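Local atomic coordinates of YPM (Yersinia pseudotuberculosis, PDB entry 1PM4), a protein that acts as a bacterial superantigen, a mitogen that probably stimulates T cells by engaging their receptors together with MHC class II molecules. Residues D46-L52 and I85-N91; N42-M47 and E94-Y98; N5-G11 and Y98-V104. One frame throughout, in Å; residues are numbered along the deposited sequence. Where two conformers were deposited one is given.

Contact 1 (D46-L52 and I85-N91)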
loop_
_atom_site.group_PDB
_atom_site.type_symbol
_atom_site.label_atom_id
_atom_site.label_comp_id
_atom_site.label_asym_id
_atom_site.label_seq_id
_atom_site.Cartn_x
_atom_site.Cartn_y
_atom_site.Cartn_z
ATOM N N ASP A 46 -12.878 6.465 -17.861
ATOM C CA ASP A 46 -11.604 6.680 -17.219
ATOM C C ASP A 46 -11.855 6.991 -15.739
ATOM O O ASP A 46 -12.335 8.119 -15.419
ATOM C CB ASP A 46 -10.927 7.848 -17.863
ATOM C CG ASP A 46 -9.555 8.101 -17.312
ATOM O OD1 ASP A 46 -9.115 7.488 -16.316
ATOM O OD2 ASP A 46 -8.850 8.974 -17.898
ATOM N N MET A 47 -11.731 5.969 -14.861
ATOM C CA MET A 47 -12.077 6.076 -13.430
ATOM C C MET A 47 -11.041 5.367 -12.561
ATOM O O MET A 47 -10.285 4.472 -13.005
ATOM C CB MET A 47 -13.445 5.420 -13.155
ATOM C CG MET A 47 -14.523 6.034 -13.985
ATOM S SD MET A 47 -16.107 5.163 -13.513
ATOM C CE MET A 47 -17.116 5.742 -14.812
ATOM N N THR A 48 -10.947 5.847 -11.335
ATOM C CA THR A 48 -10.093 5.265 -10.342
ATOM C C THR A 48 -10.872 4.810 -9.164
ATOM O O THR A 48 -11.784 5.481 -8.741
ATOM C CB THR A 48 -8.994 6.335 -9.949
ATOM O OG1 THR A 48 -8.210 6.671 -11.114
ATOM C CG2 THR A 48 -8.006 5.772 -8.920
ATOM N N LEU A 49 -10.514 3.640 -8.669
ATOM C CA LEU A 49 -11.095 3.094 -7.451
ATOM C C LEU A 49 -10.051 3.118 -6.332
ATOM O O LEU A 49 -8.952 2.555 -6.479
ATOM C CB LEU A 49 -11.465 1.653 -7.708
ATOM C CG LEU A 49 -12.074 0.906 -6.535
ATOM C CD1 LEU A 49 -13.424 1.466 -6.078
ATOM C CD2 LEU A 49 -12.273 -0.608 -6.835
ATOM N N ILE A 50 -10.431 3.710 -5.221
ATOM C CA ILE A 50 -9.543 3.837 -4.079
ATOM C C ILE A 50 -10.215 3.185 -2.881
ATOM O O ILE A 50 -11.379 3.441 -2.595
ATOM C CB ILE A 50 -9.255 5.298 -3.770
ATOM C CG1 ILE A 50 -8.725 6.009 -4.993
ATOM C CG2 ILE A 50 -8.252 5.391 -2.621
ATOM C CD1 ILE A 50 -8.735 7.546 -4.838
ATOM N N LEU A 51 -9.503 2.268 -2.220
ATOM C CA LEU A 51 -9.902 1.685 -0.956
ATOM C C LEU A 51 -9.363 2.502 0.200
ATOM O O LEU A 51 -8.135 2.727 0.322
ATOM C CB LEU A 51 -9.418 0.210 -0.880
ATOM C CG LEU A 51 -9.676 -0.476 0.490
ATOM C CD1 LEU A 51 -11.178 -0.476 0.982
ATOM C CD2 LEU A 51 -9.118 -1.846 0.484
ATOM N N LEU A 52 -10.289 3.027 1.010
ATOM C CA LEU A 52 -9.923 3.714 2.225
ATOM C C LEU A 52 -10.319 2.899 3.450
ATOM O O LEU A 52 -11.379 2.226 3.457
ATOM C CB LEU A 52 -10.578 5.047 2.253
ATOM C CG LEU A 52 -10.452 5.913 0.977
ATOM C CD1 LEU A 52 -11.606 6.863 1.027
ATOM C CD2 LEU A 52 -9.212 6.600 1.029
ATOM N N ILE A 85 -14.229 2.271 2.931
ATOM C CA ILE A 85 -14.873 2.999 1.836
ATOM C C ILE A 85 -14.193 2.728 0.522
ATOM O O ILE A 85 -12.935 2.747 0.380
ATOM C CB ILE A 85 -14.848 4.482 2.126
ATOM C CG1 ILE A 85 -15.858 4.786 3.212
ATOM C CG2 ILE A 85 -15.166 5.386 0.848
ATOM C CD1 ILE A 85 -15.637 6.196 3.708
ATOM N N TRP A 86 -15.028 2.462 -0.467
ATOM C CA TRP A 86 -14.650 2.458 -1.850
ATOM C C TRP A 86 -14.941 3.858 -2.436
ATOM O O TRP A 86 -16.088 4.269 -2.475
ATOM C CB TRP A 86 -15.513 1.457 -2.608
ATOM C CG TRP A 86 -15.424 0.080 -2.038
ATOM C CD1 TRP A 86 -16.469 -0.597 -1.471
ATOM C CD2 TRP A 86 -14.333 -0.852 -2.127
ATOM N NE1 TRP A 86 -16.047 -1.826 -1.052
ATOM C CE2 TRP A 86 -14.768 -2.053 -1.461
ATOM C CE3 TRP A 86 -13.036 -0.796 -2.582
ATOM C CZ2 TRP A 86 -13.975 -3.134 -1.298
ATOM C CZ3 TRP A 86 -12.199 -1.917 -2.379
ATOM C CH2 TRP A 86 -12.698 -3.089 -1.764
ATOM N N LYS A 87 -13.904 4.573 -2.841
ATOM C CA LYS A 87 -14.093 5.838 -3.513
ATOM C C LYS A 87 -13.885 5.690 -5.016
ATOM O O LYS A 87 -12.839 5.212 -5.448
ATOM C CB LYS A 87 -13.075 6.839 -2.974
ATOM C CG LYS A 87 -13.085 8.151 -3.637
ATOM C CD LYS A 87 -12.283 9.215 -2.861
ATOM C CE LYS A 87 -12.335 10.503 -3.526
ATOM N NZ LYS A 87 -11.361 11.577 -2.947
ATOM N N ILE A 88 -14.879 6.076 -5.761
ATOM C CA ILE A 88 -14.903 6.055 -7.216
ATOM C C ILE A 88 -14.696 7.481 -7.666
ATOM O O ILE A 88 -15.540 8.363 -7.384
ATOM C CB ILE A 88 -16.283 5.554 -7.779
ATOM C CG1 ILE A 88 -16.554 4.108 -7.277
ATOM C CG2 ILE A 88 -16.285 5.561 -9.281
ATOM C CD1 ILE A 88 -18.010 3.656 -7.364
ATOM N N LYS A 89 -13.630 7.695 -8.428
ATOM C CA LYS A 89 -13.342 8.982 -8.991
ATOM C C LYS A 89 -13.514 8.906 -10.504
ATOM O O LYS A 89 -12.898 8.059 -11.131
ATOM C CB LYS A 89 -11.949 9.474 -8.627
ATOM C CG LYS A 89 -11.566 10.835 -9.274
ATOM C CD LYS A 89 -12.531 12.067 -9.067
ATOM C CE LYS A 89 -12.112 13.347 -9.821
ATOM N NZ LYS A 89 -12.631 14.722 -9.305
ATOM N N ASN A 90 -14.348 9.789 -11.062
ATOM C CA ASN A 90 -14.439 9.915 -12.504
ATOM C C ASN A 90 -13.386 10.882 -13.019
ATOM O O ASN A 90 -13.434 12.076 -12.710
ATOM C CB ASN A 90 -15.850 10.321 -12.912
ATOM C CG ASN A 90 -16.018 10.312 -14.402
ATOM O OD1 ASN A 90 -15.089 9.902 -15.123
ATOM N ND2 ASN A 90 -17.168 10.721 -14.881
ATOM N N ASN A 91 -12.353 10.361 -13.671
ATOM C CA ASN A 91 -11.256 11.204 -14.178
ATOM C C ASN A 91 -11.638 11.941 -15.455
ATOM O O ASN A 91 -10.977 12.928 -15.870
ATOM C CB ASN A 91 -10.078 10.286 -14.445
ATOM C CG ASN A 91 -9.597 9.571 -13.236
ATOM O OD1 ASN A 91 -9.454 10.183 -12.154
ATOM N ND2 ASN A 91 -9.324 8.285 -13.381
HETATM O O HOH W 1 -15.368 7.832 -17.095
HETATM O O HOH W 2 -7.603 9.595 -10.215
#

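Contact 2 (N42-M47 and E94-Y98)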
loop_
_atom_site.group_PDB
_atom_site.type_symbol
_atom_site.label_atom_id
_atom_site.label_comp_id
_atom_site.label_asym_id
_atom_site.label_seq_id
_atom_site.Cartn_x
_atom_site.Cartn_y
_atom_site.Cartn_z
ATOM N N ASN A 42 -19.692 2.438 -20.341
ATOM C CA ASN A 42 -18.984 3.381 -21.169
ATOM C C ASN A 42 -17.650 2.785 -21.500
ATOM O O ASN A 42 -16.802 2.720 -20.675
ATOM C CB ASN A 42 -18.860 4.705 -20.502
ATOM C CG ASN A 42 -18.038 5.722 -21.269
ATOM O OD1 ASN A 42 -17.641 5.519 -22.433
ATOM N ND2 ASN A 42 -17.781 6.854 -20.615
ATOM N N VAL A 43 -17.445 2.398 -22.749
ATOM C CA VAL A 43 -16.209 1.667 -23.089
ATOM C C VAL A 43 -15.015 2.612 -22.921
ATOM O O VAL A 43 -13.873 2.178 -22.765
ATOM C CB VAL A 43 -16.281 1.141 -24.573
ATOM C CG1 VAL A 43 -15.032 0.440 -24.941
ATOM C CG2 VAL A 43 -17.454 0.172 -24.693
ATOM N N ASN A 44 -15.286 3.906 -22.968
ATOM C CA ASN A 44 -14.236 4.898 -22.868
ATOM C C ASN A 44 -14.017 5.417 -21.440
ATOM O O ASN A 44 -13.302 6.386 -21.231
ATOM C CB ASN A 44 -14.548 6.086 -23.753
ATOM C CG ASN A 44 -14.642 5.743 -25.257
ATOM O OD1 ASN A 44 -14.105 4.743 -25.717
ATOM N ND2 ASN A 44 -15.326 6.591 -25.990
ATOM N N ALA A 45 -14.626 4.788 -20.479
ATOM C CA ALA A 45 -14.583 5.312 -19.130
ATOM C C ALA A 45 -13.166 5.393 -18.605
ATOM O O ALA A 45 -12.319 4.491 -18.880
ATOM C CB ALA A 45 -15.430 4.426 -18.253
ATOM N N ASP A 46 -12.878 6.465 -17.861
ATOM C CA ASP A 46 -11.604 6.680 -17.219
ATOM C C ASP A 46 -11.855 6.991 -15.739
ATOM O O ASP A 46 -12.335 8.119 -15.419
ATOM C CB ASP A 46 -10.927 7.848 -17.863
ATOM C CG ASP A 46 -9.555 8.101 -17.312
ATOM O OD1 ASP A 46 -9.115 7.488 -16.316
ATOM O OD2 ASP A 46 -8.850 8.974 -17.898
ATOM N N MET A 47 -11.731 5.969 -14.861
ATOM C CA MET A 47 -12.077 6.076 -13.430
ATOM C C MET A 47 -11.041 5.367 -12.561
ATOM O O MET A 47 -10.285 4.472 -13.005
ATOM C CB MET A 47 -13.445 5.420 -13.155
ATOM C CG MET A 47 -14.523 6.034 -13.985
ATOM S SD MET A 47 -16.107 5.163 -13.513
ATOM C CE MET A 47 -17.116 5.742 -14.812
ATOM N N GLU A 94 -16.765 13.174 -18.996
ATOM C CA GLU A 94 -17.933 12.463 -19.486
ATOM C C GLU A 94 -18.710 11.775 -18.395
ATOM O O GLU A 94 -18.196 10.898 -17.686
ATOM C CB GLU A 94 -17.532 11.448 -20.563
ATOM C CG GLU A 94 -18.696 10.743 -21.233
ATOM C CD GLU A 94 -18.292 9.969 -22.515
ATOM O OE1 GLU A 94 -19.170 9.721 -23.311
ATOM O OE2 GLU A 94 -17.145 9.529 -22.656
ATOM N N THR A 95 -19.978 12.154 -18.263
ATOM C CA THR A 95 -20.875 11.502 -17.336
ATOM C C THR A 95 -21.064 10.087 -17.800
ATOM O O THR A 95 -21.291 9.854 -19.009
ATOM C CB THR A 95 -22.217 12.240 -17.313
ATOM O OG1 THR A 95 -21.986 13.541 -16.713
ATOM C CG2 THR A 95 -23.205 11.498 -16.432
ATOM N N SER A 96 -20.846 9.164 -16.878
ATOM C CA SER A 96 -20.717 7.750 -17.191
ATOM C C SER A 96 -21.483 6.823 -16.255
ATOM O O SER A 96 -21.559 7.081 -15.065
ATOM C CB SER A 96 -19.251 7.343 -17.082
ATOM O OG SER A 96 -18.378 8.157 -17.869
ATOM N N ASN A 97 -21.979 5.701 -16.791
ATOM C CA ASN A 97 -22.433 4.601 -15.934
ATOM C C ASN A 97 -21.261 4.112 -15.094
ATOM O O ASN A 97 -20.101 4.147 -15.541
ATOM C CB ASN A 97 -22.894 3.434 -16.838
ATOM C CG ASN A 97 -22.946 2.088 -16.118
ATOM O OD1 ASN A 97 -21.962 1.280 -16.097
ATOM N ND2 ASN A 97 -24.137 1.817 -15.496
ATOM N N TYR A 98 -21.551 3.629 -13.898
ATOM C CA TYR A 98 -20.600 2.748 -13.205
ATOM C C TYR A 98 -21.291 1.524 -12.623
ATOM O O TYR A 98 -22.513 1.526 -12.393
ATOM C CB TYR A 98 -19.860 3.509 -12.099
ATOM C CG TYR A 98 -20.724 3.802 -10.865
ATOM C CD1 TYR A 98 -20.806 2.930 -9.808
ATOM C CD2 TYR A 98 -21.394 5.022 -10.745
ATOM C CE1 TYR A 98 -21.633 3.176 -8.753
ATOM C CE2 TYR A 98 -22.140 5.320 -9.650
ATOM C CZ TYR A 98 -22.241 4.390 -8.612
ATOM O OH TYR A 98 -23.059 4.662 -7.492
HETATM O O HOH W 3 -18.461 7.037 -24.510
HETATM O O HOH W 4 -15.054 8.883 -20.856
HETATM O O HOH W 5 -16.012 9.252 -25.240
HETATM O O HOH W 1 -15.368 7.832 -17.095
#

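Contact 3 (N5-G11 and Y98-V104)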
loop_
_atom_site.group_PDB
_atom_site.type_symbol
_atom_site.label_atom_id
_atom_site.label_comp_id
_atom_site.label_asym_id
_atom_site.label_seq_id
_atom_site.Cartn_x
_atom_site.Cartn_y
_atom_site.Cartn_z
ATOM N N ASN A 5 -19.572 -12.997 -0.154
ATOM C CA ASN A 5 -20.766 -12.258 -0.518
ATOM C C ASN A 5 -20.324 -10.999 -1.286
ATOM O O ASN A 5 -19.722 -10.136 -0.677
ATOM C CB ASN A 5 -21.522 -11.876 0.722
ATOM C CG ASN A 5 -22.918 -11.322 0.430
ATOM O OD1 ASN A 5 -23.359 -11.268 -0.718
ATOM N ND2 ASN A 5 -23.624 -10.907 1.486
ATOM N N ILE A 6 -20.533 -10.989 -2.592
ATOM C CA ILE A 6 -20.165 -9.863 -3.473
ATOM C C ILE A 6 -21.475 -9.250 -3.946
ATOM O O ILE A 6 -22.366 -9.974 -4.474
ATOM C CB ILE A 6 -19.317 -10.344 -4.725
ATOM C CG1 ILE A 6 -18.054 -11.122 -4.348
ATOM C CG2 ILE A 6 -18.910 -9.196 -5.647
ATOM C CD1 ILE A 6 -17.252 -10.559 -3.272
ATOM N N ALA A 7 -21.647 -7.950 -3.791
ATOM C CA ALA A 7 -22.814 -7.237 -4.320
ATOM C C ALA A 7 -22.402 -6.417 -5.496
ATOM O O ALA A 7 -21.213 -6.122 -5.632
ATOM C CB ALA A 7 -23.357 -6.287 -3.295
ATOM N N THR A 8 -23.367 -5.903 -6.249
ATOM C CA THR A 8 -23.043 -4.945 -7.308
ATOM C C THR A 8 -23.831 -3.671 -7.125
ATOM O O THR A 8 -25.066 -3.695 -7.072
ATOM C CB THR A 8 -23.363 -5.544 -8.708
ATOM O OG1 THR A 8 -22.538 -6.708 -8.931
ATOM C CG2 THR A 8 -23.036 -4.525 -9.827
ATOM N N TYR A 9 -23.120 -2.559 -6.979
ATOM C CA TYR A 9 -23.689 -1.231 -6.940
ATOM C C TYR A 9 -23.651 -0.665 -8.335
ATOM O O TYR A 9 -22.590 -0.705 -8.981
ATOM C CB TYR A 9 -22.881 -0.340 -6.021
ATOM C CG TYR A 9 -22.884 -0.809 -4.548
ATOM C CD1 TYR A 9 -23.827 -0.355 -3.665
ATOM C CD2 TYR A 9 -21.950 -1.702 -4.097
ATOM C CE1 TYR A 9 -23.814 -0.790 -2.368
ATOM C CE2 TYR A 9 -21.907 -2.148 -2.813
ATOM C CZ TYR A 9 -22.872 -1.714 -1.947
ATOM O OH TYR A 9 -22.911 -2.125 -0.618
ATOM N N THR A 10 -24.764 -0.085 -8.766
ATOM C CA THR A 10 -24.824 0.479 -10.107
ATOM C C THR A 10 -25.272 1.926 -9.977
ATOM O O THR A 10 -26.063 2.299 -9.056
ATOM C CB THR A 10 -25.750 -0.408 -11.008
ATOM O OG1 THR A 10 -25.204 -1.754 -11.194
ATOM C CG2 THR A 10 -25.850 0.139 -12.410
ATOM N N GLY A 11 -24.778 2.790 -10.845
ATOM C CA GLY A 11 -25.231 4.157 -10.877
ATOM C C GLY A 11 -24.641 4.904 -12.052
ATOM O O GLY A 11 -24.177 4.298 -13.029
ATOM N N TYR A 98 -21.551 3.629 -13.898
ATOM C CA TYR A 98 -20.600 2.748 -13.205
ATOM C C TYR A 98 -21.291 1.524 -12.623
ATOM O O TYR A 98 -22.513 1.526 -12.393
ATOM C CB TYR A 98 -19.860 3.509 -12.099
ATOM C CG TYR A 98 -20.724 3.802 -10.865
ATOM C CD1 TYR A 98 -20.806 2.930 -9.808
ATOM C CD2 TYR A 98 -21.394 5.022 -10.745
ATOM C CE1 TYR A 98 -21.633 3.176 -8.753
ATOM C CE2 TYR A 98 -22.140 5.320 -9.650
ATOM C CZ TYR A 98 -22.241 4.390 -8.612
ATOM O OH TYR A 98 -23.059 4.662 -7.492
ATOM N N SER A 99 -20.522 0.487 -12.399
ATOM C CA SER A 99 -20.937 -0.622 -11.568
ATOM C C SER A 99 -19.741 -1.032 -10.729
ATOM O O SER A 99 -18.606 -1.098 -11.208
ATOM C CB SER A 99 -21.546 -1.803 -12.374
ATOM O OG SER A 99 -20.602 -2.446 -13.223
ATOM N N LEU A 100 -19.974 -1.274 -9.453
ATOM C CA LEU A 100 -18.901 -1.684 -8.543
ATOM C C LEU A 100 -19.344 -3.054 -7.977
ATOM O O LEU A 100 -20.335 -3.117 -7.258
ATOM C CB LEU A 100 -18.812 -0.690 -7.415
ATOM C CG LEU A 100 -17.673 -0.987 -6.449
ATOM C CD1 LEU A 100 -16.326 -0.776 -7.068
ATOM C CD2 LEU A 100 -17.787 -0.208 -5.148
ATOM N N ASP A 101 -18.594 -4.079 -8.267
ATOM C CA ASP A 101 -18.741 -5.348 -7.604
ATOM C C ASP A 101 -17.865 -5.311 -6.375
ATOM O O ASP A 101 -16.671 -4.987 -6.473
ATOM C CB ASP A 101 -18.270 -6.466 -8.470
ATOM C CG ASP A 101 -19.000 -6.600 -9.754
ATOM O OD1 ASP A 101 -20.119 -6.089 -9.958
ATOM O OD2 ASP A 101 -18.421 -7.193 -10.692
ATOM N N ALA A 102 -18.438 -5.539 -5.209
ATOM C CA ALA A 102 -17.647 -5.510 -3.935
ATOM C C ALA A 102 -18.114 -6.471 -2.874
ATOM O O ALA A 102 -19.307 -6.701 -2.711
ATOM C CB ALA A 102 -17.753 -4.136 -3.348
ATOM N N THR A 103 -17.167 -6.963 -2.112
ATOM C CA THR A 103 -17.450 -7.717 -0.904
ATOM C C THR A 103 -18.364 -6.926 -0.005
ATOM O O THR A 103 -18.119 -5.777 0.216
ATOM C CB THR A 103 -16.154 -7.945 -0.122
ATOM O OG1 THR A 103 -15.254 -8.665 -0.916
ATOM C CG2 THR A 103 -16.444 -8.895 1.060
ATOM N N VAL A 104 -19.466 -7.521 0.419
ATOM C CA VAL A 104 -20.271 -6.904 1.448
ATOM C C VAL A 104 -20.430 -7.838 2.625
ATOM O O VAL A 104 -20.338 -9.047 2.505
ATOM C CB VAL A 104 -21.640 -6.463 0.966
ATOM C CG1 VAL A 104 -21.490 -5.401 -0.107
ATOM C CG2 VAL A 104 -22.434 -7.604 0.424
HETATM O O HOH W 6 -18.586 -11.082 2.338
HETATM O O HOH W 7 -24.698 2.686 -6.514
#

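Contact 1 (D46-L52 and I85-N91)
N91 grips the start of strand 47-52 with one amide nitrogen: its ND2 donates to T48 OG1 at 3.0 Å, nearly straight (176°) and in the amide plane, and to D46 OD1, which it meets from above the carboxylate plane. The N91 amide and D46 carboxylate planes are steeply inclined to each other. D46 reaches this donor because its CG lies anti to the backbone N (chi1 -177°), while the N91 backbone N bonds D46 O at 2.8 Å. A water accepts from D46 N and donates to N90 OD1, which also accepts from the backbone N of S92.

Beyond this end the strands run antiparallel, and paired backbone bonds join T48 with K89, I50 with K87 and L52 with I85. They are the two middle strands of one four-stranded sheet of the jelly roll; the alternate residues M47, L49, L51, W86 and I88 point to the opposing sheet in the interior.

On that face L51 sets CD1 over the W86 six-membered ring, 4.0 Å from its centroid and 18° off the normal. L49 CD1 instead meets W86 CB, at 4.1 Å, and L100 of the facing sheet packs against the W86 side chain at its CB. On the other face L52 CD1 touches I85 CG2 at 3.9 Å. The fully extended K87 side chain carries NZ away from strand 47-52 to a salt bridge with E75 of the second subunit.

Contact 2 (N42-M47 and E94-Y98)
N42 and S96 form the nearest backbone approach between the two segments, their CA atoms 6.2 Å apart, and no backbone pairing joins the two segments. Residues N42 to A45 make a type I beta turn, closed by A45 N on N42 O at 3.0 Å, whereas S96 to Y98 already belong to a strand. The turn is reinforced by an Asx turn: N42 OD1 accepts from N44 N, the donor standing 57° out of the carbonyl plane.

The same N42 amide makes the crossing. With CG anti to the backbone N (chi1 176°), N42 extends toward the strand, and ND2 donates to S96 OG at 3.1 Å, with the oxygen in the amide plane. A second, weak bond runs from N42 ND2 to E94 OE2 at 3.4 Å; the amide and carboxylate planes are 71° apart. S96 OG donates a hydrogen bond to E94 O at 2.8 Å, so the serine hydroxyl accepts from the turn and donates to the chain leading into the strand. Three waters extend the link to the E94 carboxylate: one from N42 OD1 to OE1, and two from N44, through its O and its ND2, to OE2. A fourth joins D46 N to S96 OG.

Deeper in, the extended M47 chain brings CE to 3.5 Å from S96 CB, and SD lies beside Y98 CB. These bonds and waters join the 42-47 loop, which passes from one sheet to the other, to the start of strand 96-103 at one end of the jelly-roll sandwich.

Contact 3 (N5-G11 and Y98-V104)
A7 with A102, Y9 with L100 and G11 with Y98 exchange reciprocal backbone hydrogen bonds, pairing strands 6-11 and 98-103 antiparallel at 153°. V104 N adds a bond to N5 O at 2.8 Å.

Among side-chain polar contacts, T8 OG1 donates to D101 OD1 at 2.7 Å, arriving 44° out of the carboxylate plane; the two side chains lie side by side and point the same way. One water connects T10 O with Y98 OH, and another connects N5 N with V104 O.

The aromatic contact is made by Y98, whose ring folds back over the glycine of its own hydrogen-bonded pair. Y98 CG sits between the backbone N and the carbonyl carbon (chi1 73°), and G11 CA comes over the ring face, 3.9 Å from the centroid, as a CH-pi contact.

Van der Waals packing gathers round V104 at the other end. Its CG1 has an apolar partner in A7 CB, at 3.8 Å, and another in Y9 CE2, at 4.3 Å, while the Y9 hydroxyl bonds D112. V104 CG2 makes a plain contact with a polar atom, N5 ND2, at 3.7 Å.

On the face of Y9, Y98 and L100, side chains pack on I21, W86 and I88 of the opposing sheet. The first and last strands of the fold are thus laid edge to edge in one sheet of the jelly-roll sandwich.

Overall arrangement
Contacts 1 and 3 pair strands in the two facing sheets of the sandwich, with centres about 13 Å apart, and meet through the core: L49 CD1 lies 3.8 Å from L100 CD1, and W86 NE1 lies 3.7 Å from A102 CB. Contact 2 sits toward one end, its centre about 12 Å from that of contact 1 and 16 Å from that of contact 3. It shares D46 and M47 with the former and Y98 with the latter. I88 CD1 against Y98 CD1, at 3.8 Å, ties strand 84-90 to strand 96-103, which follows it in the chain. One water, bound by D46 N, serves both contact 1 and contact 2.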